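Local coordinates for putative endonuclease/exonuclease/phosphatase family protein (Bacteroides vulgatus ATCC 8482, PDB 3G6S), which belongs to the DNase I-like endonuclease/exonuclease/phosphatase family and is probably a phosphodiester-cleaving hydrolase, though its substrate is not established, at residues K130-H141 with R165-N174; V205-A213 with A241-N252. One frame throughout, in Å; residues are numbered along the deposited sequence.

Interaction 1: K130-H141 with R165-N174; sequences KIFMAVNTHFDH and RPAVVTGDFN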
loop_
_atom_site.group_PDB
_atom_site.type_symbol
_atom_site.label_atom_id
_atom_site.label_comp_id
_atom_site.label_asym_id
_atom_site.label_seq_id
_atom_site.Cartn_x
_atom_site.Cartn_y
_atom_site.Cartn_z
ATOM N N LYS A 130 -10.547 -7.796 17.691
ATOM C CA LYS A 130 -10.997 -6.745 16.789
ATOM C C LYS A 130 -10.878 -7.119 15.319
ATOM O O LYS A 130 -9.838 -7.616 14.871
ATOM C CB LYS A 130 -10.221 -5.451 17.035
ATOM C CG LYS A 130 -10.731 -4.280 16.220
ATOM C CD LYS A 130 -12.151 -3.891 16.603
ATOM C CE LYS A 130 -12.571 -2.621 15.866
ATOM N NZ LYS A 130 -13.968 -2.172 16.171
ATOM N N ILE A 131 -11.958 -6.873 14.582
ATOM C CA ILE A 131 -12.025 -7.153 13.152
ATOM C C ILE A 131 -11.847 -5.864 12.360
ATOM O O ILE A 131 -12.401 -4.822 12.707
ATOM C CB ILE A 131 -13.381 -7.798 12.763
ATOM C CG1 ILE A 131 -13.388 -9.275 13.143
ATOM C CG2 ILE A 131 -13.623 -7.672 11.279
ATOM C CD1 ILE A 131 -13.528 -9.501 14.609
ATOM N N PHE A 132 -11.048 -5.937 11.306
ATOM C CA PHE A 132 -10.815 -4.786 10.454
ATOM C C PHE A 132 -10.386 -5.238 9.084
ATOM O O PHE A 132 -10.126 -6.415 8.865
ATOM C CB PHE A 132 -9.753 -3.857 11.038
ATOM C CG PHE A 132 -8.437 -4.515 11.311
ATOM C CD1 PHE A 132 -8.236 -5.239 12.487
ATOM C CD2 PHE A 132 -7.366 -4.349 10.433
ATOM C CE1 PHE A 132 -6.981 -5.772 12.796
ATOM C CE2 PHE A 132 -6.109 -4.879 10.732
ATOM C CZ PHE A 132 -5.912 -5.594 11.917
HETATM N N MSE A 133 -10.311 -4.307 8.151
HETATM C CA MSE A 133 -9.920 -4.694 6.823
HETATM C C MSE A 133 -8.773 -3.871 6.288
HETATM O O MSE A 133 -8.626 -2.687 6.599
HETATM C CB MSE A 133 -11.111 -4.586 5.886
HETATM C CG MSE A 133 -10.799 -4.978 4.466
HETATM SE SE MSE A 133 -12.306 -4.642 3.346
HETATM C CE MSE A 133 -12.013 -6.052 2.072
ATOM N N ALA A 134 -7.954 -4.521 5.480
ATOM C CA ALA A 134 -6.821 -3.869 4.865
ATOM C C ALA A 134 -6.945 -4.055 3.364
ATOM O O ALA A 134 -7.229 -5.154 2.881
ATOM C CB ALA A 134 -5.526 -4.486 5.361
ATOM N N VAL A 135 -6.738 -2.967 2.634
ATOM C CA VAL A 135 -6.790 -3.001 1.182
ATOM C C VAL A 135 -5.545 -2.285 0.683
ATOM O O VAL A 135 -5.263 -1.162 1.094
ATOM C CB VAL A 135 -8.060 -2.302 0.629
ATOM C CG1 VAL A 135 -8.072 -2.370 -0.898
ATOM C CG2 VAL A 135 -9.301 -2.987 1.172
ATOM N N ASN A 136 -4.798 -2.958 -0.187
ATOM C CA ASN A 136 -3.565 -2.427 -0.749
ATOM C C ASN A 136 -3.693 -2.426 -2.256
ATOM O O ASN A 136 -4.067 -3.434 -2.852
ATOM C CB ASN A 136 -2.388 -3.306 -0.350
ATOM C CG ASN A 136 -1.078 -2.721 -0.784
ATOM O OD1 ASN A 136 -0.795 -1.550 -0.502
ATOM N ND2 ASN A 136 -0.258 -3.520 -1.470
ATOM N N THR A 137 -3.366 -1.308 -2.887
ATOM C CA THR A 137 -3.511 -1.248 -4.328
ATOM C C THR A 137 -2.433 -0.414 -5.029
ATOM O O THR A 137 -1.606 0.209 -4.369
ATOM C CB THR A 137 -4.920 -0.704 -4.659
ATOM O OG1 THR A 137 -5.110 -0.674 -6.077
ATOM C CG2 THR A 137 -5.093 0.688 -4.087
ATOM N N HIS A 138 -2.445 -0.428 -6.364
ATOM C CA HIS A 138 -1.501 0.337 -7.202
ATOM C C HIS A 138 -2.276 0.877 -8.405
ATOM O O HIS A 138 -2.666 0.112 -9.280
ATOM C CB HIS A 138 -0.365 -0.556 -7.714
ATOM C CG HIS A 138 0.792 0.206 -8.280
ATOM N ND1 HIS A 138 0.752 1.570 -8.479
ATOM C CD2 HIS A 138 2.031 -0.194 -8.648
ATOM C CE1 HIS A 138 1.925 1.979 -8.942
ATOM N NE2 HIS A 138 2.716 0.930 -9.053
ATOM N N PHE A 139 -2.499 2.192 -8.445
ATOM C CA PHE A 139 -3.252 2.841 -9.527
ATOM C C PHE A 139 -2.470 3.096 -10.820
ATOM O O PHE A 139 -1.238 3.045 -10.839
ATOM C CB PHE A 139 -3.821 4.171 -9.023
ATOM C CG PHE A 139 -5.123 4.039 -8.277
ATOM C CD1 PHE A 139 -5.416 2.898 -7.541
ATOM C CD2 PHE A 139 -6.046 5.076 -8.284
ATOM C CE1 PHE A 139 -6.611 2.797 -6.830
ATOM C CE2 PHE A 139 -7.240 4.979 -7.573
ATOM C CZ PHE A 139 -7.520 3.840 -6.847
ATOM N N ASP A 140 -3.208 3.368 -11.899
ATOM C CA ASP A 140 -2.628 3.660 -13.211
ATOM C C ASP A 140 -2.177 5.125 -13.250
ATOM O O ASP A 140 -2.897 6.012 -12.794
ATOM C CB ASP A 140 -3.664 3.423 -14.314
ATOM C CG ASP A 140 -3.099 3.648 -15.717
ATOM O OD1 ASP A 140 -3.890 3.693 -16.678
ATOM O OD2 ASP A 140 -1.864 3.770 -15.867
ATOM N N HIS A 141 -0.993 5.377 -13.800
ATOM C CA HIS A 141 -0.470 6.736 -13.881
ATOM C C HIS A 141 -1.031 7.513 -15.071
ATOM O O HIS A 141 -1.095 8.748 -15.044
ATOM C CB HIS A 141 1.050 6.708 -13.966
ATOM C CG HIS A 141 1.566 5.852 -15.071
ATOM N ND1 HIS A 141 2.321 6.355 -16.113
ATOM C CD2 HIS A 141 1.428 4.530 -15.311
ATOM C CE1 HIS A 141 2.621 5.374 -16.943
ATOM N NE2 HIS A 141 2.092 4.254 -16.480
ATOM N N ARG A 165 -17.153 -1.434 9.471
ATOM C CA ARG A 165 -16.085 -1.756 10.409
ATOM C C ARG A 165 -14.779 -1.136 9.892
ATOM O O ARG A 165 -14.636 -0.874 8.690
ATOM C CB ARG A 165 -15.962 -3.276 10.547
ATOM C CG ARG A 165 -17.100 -3.903 11.357
ATOM C CD ARG A 165 -17.093 -5.426 11.300
ATOM N NE ARG A 165 -17.554 -5.904 10.002
ATOM C CZ ARG A 165 -17.627 -7.183 9.646
ATOM N NH1 ARG A 165 -17.259 -8.146 10.495
ATOM N NH2 ARG A 165 -18.082 -7.494 8.434
ATOM N N PRO A 166 -13.813 -0.888 10.794
ATOM C CA PRO A 166 -12.522 -0.290 10.446
ATOM C C PRO A 166 -11.866 -0.900 9.207
ATOM O O PRO A 166 -11.804 -2.126 9.046
ATOM C CB PRO A 166 -11.690 -0.503 11.709
ATOM C CG PRO A 166 -12.703 -0.468 12.780
ATOM C CD PRO A 166 -13.818 -1.305 12.205
ATOM N N ALA A 167 -11.377 -0.021 8.339
ATOM C CA ALA A 167 -10.720 -0.411 7.099
ATOM C C ALA A 167 -9.623 0.587 6.765
ATOM O O ALA A 167 -9.759 1.787 6.998
ATOM C CB ALA A 167 -11.732 -0.458 5.971
ATOM N N VAL A 168 -8.531 0.085 6.214
ATOM C CA VAL A 168 -7.430 0.951 5.854
ATOM C C VAL A 168 -6.969 0.602 4.453
ATOM O O VAL A 168 -6.727 -0.566 4.126
ATOM C CB VAL A 168 -6.261 0.800 6.834
ATOM C CG1 VAL A 168 -5.155 1.772 6.472
ATOM C CG2 VAL A 168 -6.760 1.042 8.254
ATOM N N VAL A 169 -6.880 1.632 3.625
ATOM C CA VAL A 169 -6.452 1.486 2.253
ATOM C C VAL A 169 -5.097 2.139 2.076
ATOM O O VAL A 169 -4.896 3.294 2.453
ATOM C CB VAL A 169 -7.427 2.171 1.283
ATOM C CG1 VAL A 169 -6.873 2.099 -0.140
ATOM C CG2 VAL A 169 -8.800 1.518 1.388
ATOM N N THR A 170 -4.175 1.387 1.499
ATOM C CA THR A 170 -2.838 1.876 1.231
ATOM C C THR A 170 -2.511 1.620 -0.225
ATOM O O THR A 170 -3.183 0.830 -0.900
ATOM C CB THR A 170 -1.770 1.145 2.088
ATOM O OG1 THR A 170 -1.836 -0.268 1.846
ATOM C CG2 THR A 170 -1.978 1.428 3.554
ATOM N N GLY A 171 -1.469 2.289 -0.703
ATOM C CA GLY A 171 -1.048 2.081 -2.070
ATOM C C GLY A 171 -0.421 3.272 -2.744
ATOM O O GLY A 171 -0.290 4.351 -2.164
ATOM N N ASP A 172 -0.017 3.049 -3.987
ATOM C CA ASP A 172 0.579 4.076 -4.809
ATOM C C ASP A 172 -0.528 4.489 -5.759
ATOM O O ASP A 172 -1.032 3.676 -6.534
ATOM C CB ASP A 172 1.742 3.511 -5.612
ATOM C CG ASP A 172 2.531 4.586 -6.313
ATOM O OD1 ASP A 172 1.907 5.514 -6.881
ATOM O OD2 ASP A 172 3.777 4.496 -6.300
ATOM N N PHE A 173 -0.903 5.753 -5.708
ATOM C CA PHE A 173 -1.958 6.223 -6.571
ATOM C C PHE A 173 -1.487 6.996 -7.799
ATOM O O PHE A 173 -2.299 7.373 -8.648
ATOM C CB PHE A 173 -2.933 7.057 -5.747
ATOM C CG PHE A 173 -3.524 6.308 -4.595
ATOM C CD1 PHE A 173 -2.759 6.041 -3.455
ATOM C CD2 PHE A 173 -4.828 5.810 -4.672
ATOM C CE1 PHE A 173 -3.280 5.284 -2.406
ATOM C CE2 PHE A 173 -5.365 5.049 -3.630
ATOM C CZ PHE A 173 -4.586 4.781 -2.489
ATOM N N ASN A 174 -0.183 7.232 -7.892
ATOM C CA ASN A 174 0.380 7.956 -9.022
ATOM C C ASN A 174 -0.219 9.334 -9.236
ATOM O O ASN A 174 -0.331 9.798 -10.367
ATOM C CB ASN A 174 0.229 7.157 -10.316
ATOM C CG ASN A 174 1.244 6.058 -10.439
ATOM O OD1 ASN A 174 2.448 6.280 -10.269
ATOM N ND2 ASN A 174 0.772 4.861 -10.758
HETATM O O HOH W 1 -3.337 -1.606 3.470
#

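Interaction 2: V205-A213 with A241-N252; sequences VDYTFHDFA and AEVPEALLSDHN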
loop_
_atom_site.group_PDB
_atom_site.type_symbol
_atom_site.label_atom_id
_atom_site.label_comp_id
_atom_site.label_asym_id
_atom_site.label_seq_id
_atom_site.Cartn_x
_atom_site.Cartn_y
_atom_site.Cartn_z
ATOM N N VAL A 205 9.835 13.685 5.939
ATOM C CA VAL A 205 9.676 14.514 4.749
ATOM C C VAL A 205 8.217 14.496 4.281
ATOM O O VAL A 205 7.425 13.678 4.752
ATOM C CB VAL A 205 10.609 14.000 3.627
ATOM C CG1 VAL A 205 12.063 14.196 4.041
ATOM C CG2 VAL A 205 10.360 12.507 3.368
ATOM N N ASP A 206 7.859 15.394 3.364
ATOM C CA ASP A 206 6.482 15.469 2.867
ATOM C C ASP A 206 6.290 14.961 1.439
ATOM O O ASP A 206 5.251 15.195 0.822
ATOM C CB ASP A 206 5.942 16.907 2.981
ATOM C CG ASP A 206 6.846 17.930 2.317
ATOM O OD1 ASP A 206 7.328 17.670 1.192
ATOM O OD2 ASP A 206 7.064 19.009 2.914
ATOM N N TYR A 207 7.293 14.266 0.914
ATOM C CA TYR A 207 7.214 13.706 -0.432
ATOM C C TYR A 207 7.521 12.214 -0.343
ATOM O O TYR A 207 8.209 11.775 0.578
ATOM C CB TYR A 207 8.210 14.397 -1.369
ATOM C CG TYR A 207 9.644 14.359 -0.892
ATOM C CD1 TYR A 207 10.109 15.273 0.053
ATOM C CD2 TYR A 207 10.539 13.407 -1.389
ATOM C CE1 TYR A 207 11.433 15.243 0.488
ATOM C CE2 TYR A 207 11.860 13.371 -0.959
ATOM C CZ TYR A 207 12.297 14.293 -0.021
ATOM O OH TYR A 207 13.599 14.268 0.411
ATOM N N THR A 208 7.024 11.451 -1.310
ATOM C CA THR A 208 7.200 10.006 -1.316
ATOM C C THR A 208 7.914 9.446 -2.556
ATOM O O THR A 208 8.166 8.240 -2.656
ATOM C CB THR A 208 5.811 9.311 -1.144
ATOM O OG1 THR A 208 5.967 7.886 -1.101
ATOM C CG2 THR A 208 4.899 9.660 -2.295
ATOM N N PHE A 209 8.237 10.310 -3.509
ATOM C CA PHE A 209 8.946 9.865 -4.701
ATOM C C PHE A 209 10.124 10.791 -4.987
ATOM O O PHE A 209 9.962 12.001 -5.055
ATOM C CB PHE A 209 8.013 9.833 -5.903
ATOM C CG PHE A 209 8.640 9.241 -7.127
ATOM C CD1 PHE A 209 9.004 7.893 -7.150
ATOM C CD2 PHE A 209 8.896 10.034 -8.245
ATOM C CE1 PHE A 209 9.621 7.340 -8.270
ATOM C CE2 PHE A 209 9.512 9.502 -9.375
ATOM C CZ PHE A 209 9.880 8.148 -9.394
ATOM N N HIS A 210 11.308 10.219 -5.157
ATOM C CA HIS A 210 12.509 11.004 -5.414
ATOM C C HIS A 210 13.349 10.402 -6.542
ATOM O O HIS A 210 14.403 10.934 -6.887
ATOM C CB HIS A 210 13.333 11.086 -4.129
ATOM C CG HIS A 210 13.485 9.767 -3.435
ATOM N ND1 HIS A 210 14.249 8.741 -3.946
ATOM C CD2 HIS A 210 12.930 9.293 -2.294
ATOM C CE1 HIS A 210 14.157 7.689 -3.151
ATOM N NE2 HIS A 210 13.363 7.997 -2.143
ATOM N N ASP A 211 12.873 9.293 -7.104
ATOM C CA ASP A 211 13.555 8.599 -8.197
ATOM C C ASP A 211 15.007 8.264 -7.844
ATOM O O ASP A 211 15.923 8.553 -8.607
ATOM C CB ASP A 211 13.490 9.447 -9.480
ATOM C CG ASP A 211 14.090 8.742 -10.686
ATOM O OD1 ASP A 211 13.893 7.517 -10.834
ATOM O OD2 ASP A 211 14.748 9.414 -11.507
ATOM N N PHE A 212 15.206 7.646 -6.684
ATOM C CA PHE A 212 16.542 7.278 -6.223
ATOM C C PHE A 212 17.394 8.509 -5.936
ATOM O O PHE A 212 18.552 8.589 -6.346
ATOM C CB PHE A 212 17.247 6.388 -7.254
ATOM C CG PHE A 212 16.688 4.996 -7.340
ATOM C CD1 PHE A 212 16.709 4.157 -6.233
ATOM C CD2 PHE A 212 16.140 4.523 -8.527
ATOM C CE1 PHE A 212 16.194 2.860 -6.302
ATOM C CE2 PHE A 212 15.622 3.228 -8.606
ATOM C CZ PHE A 212 15.650 2.393 -7.486
ATOM N N ALA A 213 16.796 9.463 -5.223
ATOM C CA ALA A 213 17.452 10.714 -4.843
ATOM C C ALA A 213 17.985 11.524 -6.022
ATOM O O ALA A 213 18.945 12.272 -5.873
ATOM C CB ALA A 213 18.578 10.429 -3.857
ATOM N N ALA A 241 13.199 10.264 5.382
ATOM C CA ALA A 241 13.919 10.764 4.215
ATOM C C ALA A 241 14.779 9.644 3.643
ATOM O O ALA A 241 15.312 8.811 4.375
ATOM C CB ALA A 241 14.796 11.952 4.596
ATOM N N GLU A 242 14.896 9.627 2.326
ATOM C CA GLU A 242 15.688 8.620 1.667
ATOM C C GLU A 242 17.159 8.895 1.974
ATOM O O GLU A 242 17.523 10.023 2.303
ATOM C CB GLU A 242 15.408 8.639 0.153
ATOM C CG GLU A 242 15.793 9.915 -0.626
ATOM C CD GLU A 242 15.124 11.202 -0.133
ATOM O OE1 GLU A 242 13.984 11.166 0.383
ATOM O OE2 GLU A 242 15.749 12.272 -0.294
ATOM N N VAL A 243 17.995 7.864 1.907
ATOM C CA VAL A 243 19.417 8.034 2.179
ATOM C C VAL A 243 20.184 7.685 0.911
ATOM O O VAL A 243 20.186 6.534 0.487
ATOM C CB VAL A 243 19.877 7.117 3.327
ATOM C CG1 VAL A 243 21.299 7.466 3.720
ATOM C CG2 VAL A 243 18.943 7.264 4.518
ATOM N N PRO A 244 20.835 8.681 0.287
ATOM C CA PRO A 244 21.609 8.492 -0.948
ATOM C C PRO A 244 22.581 7.313 -0.963
ATOM O O PRO A 244 22.817 6.718 -2.013
ATOM C CB PRO A 244 22.311 9.836 -1.115
ATOM C CG PRO A 244 21.270 10.788 -0.609
ATOM C CD PRO A 244 20.824 10.101 0.676
ATOM N N GLU A 245 23.141 6.980 0.196
ATOM C CA GLU A 245 24.074 5.860 0.296
ATOM C C GLU A 245 23.296 4.546 0.414
ATOM O O GLU A 245 23.385 3.678 -0.457
ATOM C CB GLU A 245 24.992 6.027 1.516
ATOM C CG GLU A 245 25.831 7.313 1.545
ATOM C CD GLU A 245 25.096 8.506 2.159
ATOM O OE1 GLU A 245 24.106 8.986 1.557
ATOM O OE2 GLU A 245 25.513 8.963 3.250
ATOM N N ALA A 246 22.531 4.407 1.493
ATOM C CA ALA A 246 21.736 3.204 1.731
ATOM C C ALA A 246 20.287 3.388 1.283
ATOM O O ALA A 246 19.364 3.353 2.096
ATOM C CB ALA A 246 21.781 2.840 3.211
ATOM N N LEU A 247 20.099 3.573 -0.017
ATOM C CA LEU A 247 18.772 3.781 -0.595
ATOM C C LEU A 247 17.911 2.521 -0.524
ATOM O O LEU A 247 18.365 1.424 -0.863
ATOM C CB LEU A 247 18.919 4.231 -2.050
ATOM C CG LEU A 247 18.132 5.451 -2.511
ATOM C CD1 LEU A 247 18.238 6.566 -1.496
ATOM C CD2 LEU A 247 18.675 5.905 -3.854
ATOM N N LEU A 248 16.666 2.683 -0.081
ATOM C CA LEU A 248 15.746 1.550 0.026
ATOM C C LEU A 248 14.955 1.334 -1.260
ATOM O O LEU A 248 14.716 0.199 -1.685
ATOM C CB LEU A 248 14.752 1.763 1.177
ATOM C CG LEU A 248 15.071 1.271 2.593
ATOM C CD1 LEU A 248 16.431 1.768 3.045
ATOM C CD2 LEU A 248 13.987 1.773 3.536
ATOM N N SER A 249 14.570 2.432 -1.894
ATOM C CA SER A 249 13.760 2.354 -3.095
ATOM C C SER A 249 13.688 3.733 -3.717
ATOM O O SER A 249 14.217 4.676 -3.151
ATOM C CB SER A 249 12.362 1.855 -2.693
ATOM O OG SER A 249 11.350 2.387 -3.514
ATOM N N ASP A 250 13.065 3.855 -4.885
ATOM C CA ASP A 250 12.931 5.172 -5.491
ATOM C C ASP A 250 11.798 5.907 -4.771
ATOM O O ASP A 250 11.600 7.106 -4.957
ATOM C CB ASP A 250 12.641 5.083 -6.997
ATOM C CG ASP A 250 11.551 4.097 -7.327
ATOM O OD1 ASP A 250 10.719 3.803 -6.440
ATOM O OD2 ASP A 250 11.516 3.618 -8.483
ATOM N N HIS A 251 11.059 5.170 -3.944
ATOM C CA HIS A 251 9.968 5.734 -3.161
ATOM C C HIS A 251 10.320 5.771 -1.674
ATOM O O HIS A 251 11.243 5.090 -1.219
ATOM C CB HIS A 251 8.695 4.902 -3.302
ATOM C CG HIS A 251 7.926 5.155 -4.559
ATOM N ND1 HIS A 251 8.297 4.634 -5.779
ATOM C CD2 HIS A 251 6.772 5.829 -4.772
ATOM C CE1 HIS A 251 7.401 4.971 -6.690
ATOM N NE2 HIS A 251 6.465 5.696 -6.105
ATOM N N ASN A 252 9.575 6.581 -0.928
ATOM C CA ASN A 252 9.741 6.677 0.512
ATOM C C ASN A 252 8.504 6.035 1.146
ATOM O O ASN A 252 7.381 6.312 0.753
ATOM C CB ASN A 252 9.840 8.134 0.970
ATOM C CG ASN A 252 11.268 8.674 0.924
ATOM O OD1 ASN A 252 12.241 7.908 0.866
ATOM N ND2 ASN A 252 11.400 9.998 0.973
HETATM O O HOH W 2 14.085 5.467 0.092
#

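Interaction 1: K130-H141 with R165-N174
Thr-170 holds OG1 between its backbone N and carbonyl carbon (chi1 57°), while Asn-136 extends CG anti to its own N (chi1 -174°), and the two groups meet on one face of a parallel strand pair. Thr-170 OG1 donates to Asn-136 OD1 over 2.9 Å, tilted moderately from the plane of the amide carbonyl. A water completes the arrangement, giving one proton to Thr-170 OG1 at 2.6 Å and the other to Val-135 O at 3.1 Å. Because Asn-136 ND2 also reaches the carbonyls of Met-44 and Ala-79, the amide is fixed in its rotation. Strands 131-138 and 167-172 are joined by helix 144-161 in a beta-alpha-beta crossover. Ala-134 and Thr-170 face Trp-6 of the other sheet of the sandwich, whereas selenomethionine Met-133 and Val-169 pack against the crossover helix. Backbone pairing runs on past the end of strand 131-138, with Phe-139 N bonded to Asp-172 O at 2.8 Å. Here Phe-173 turns an edge onto the face of Phe-139 in a T-shaped pair, centroids 4.9 Å apart and planes inclined at 58°. Asp-172 OD1 accepts the N-H of Asn-174 in an Asx turn, and Asn-174 ND2 makes a short but bent, weak bond to Phe-139 O, 2.7 Å away. Gly-171 to Asn-174 match the GDxN signature that borders the active site in relatives; the bonding implies that its Asp and Asn are positioned by the neighbouring strand and the turn together.

Interaction 2: V205-A213 with A241-N252
His-210 N donates to Asp-250 O almost perfectly straight (3.1 Å, 178°), and Asn-252 N returns a bond to Thr-208 O at 2.8 Å, approaching from above the carbonyl plane. These two bonds flank Phe-209 and His-251, the pair of an isolated backbone bridge. Thr-208 OG1 lies 2.8 Å from Asn-252 O but is also paired with Asp-224. Beside the bridge, Asn-252 ND2 donates one N-H to Glu-242 OE1 at 2.9 Å, and the hydroxyl of Tyr-207 lies against the same carboxylate. The ring of His-210 is enclosed on both faces: Asp-250 O sits over one, and Glu-242 CG covers the other in a CH-pi contact, 3.4 Å from the ring centroid. Its ND1 accepts from Ala-213 N, fixing the ring's rotation and closing the turn of 210-213 upon itself. Ser-249, Asp-250 and His-251 form the Ser-Asp-His signature of DNase I-like enzymes, which lies at the active site in relatives. Ser-249 OG takes the N-H of His-251 in an ST turn, and His-251 ND1 donates to Asp-250 OD1 at 2.6 Å. Phe-209 CD1 leans over one face of the His-251 imidazole, the rings inclined at 54°. Further out, Asp-250 CB rests over the middle of the Phe-212 ring, whose edge meets Leu-247 CD2. At the periphery, Val-205 CG1 touches Ala-241 CB at 3.6 Å, and Ala-213 CB nears the Pro-244 ring.

Interaction 1 is the more deeply buried, about 6 Å from the centre of the chain to its own centre, and joins two strands of the six-stranded sheet by regular backbone bonds. Interaction 2, centred about 16 Å out, is partly exposed and joins two loops, 241-252 between strands of the seven-stranded sheet and 205-213 on the way from that sheet to the six-stranded one, with side-chain carboxylates, amides and imidazoles supplying much of the bonding. The elements are distinct. Nevertheless they meet where Asp-172 OD2 lies 3.0 Å from His-251 NE2, bringing the two family signatures together, consistent with an active site formed between the ends of both sheets.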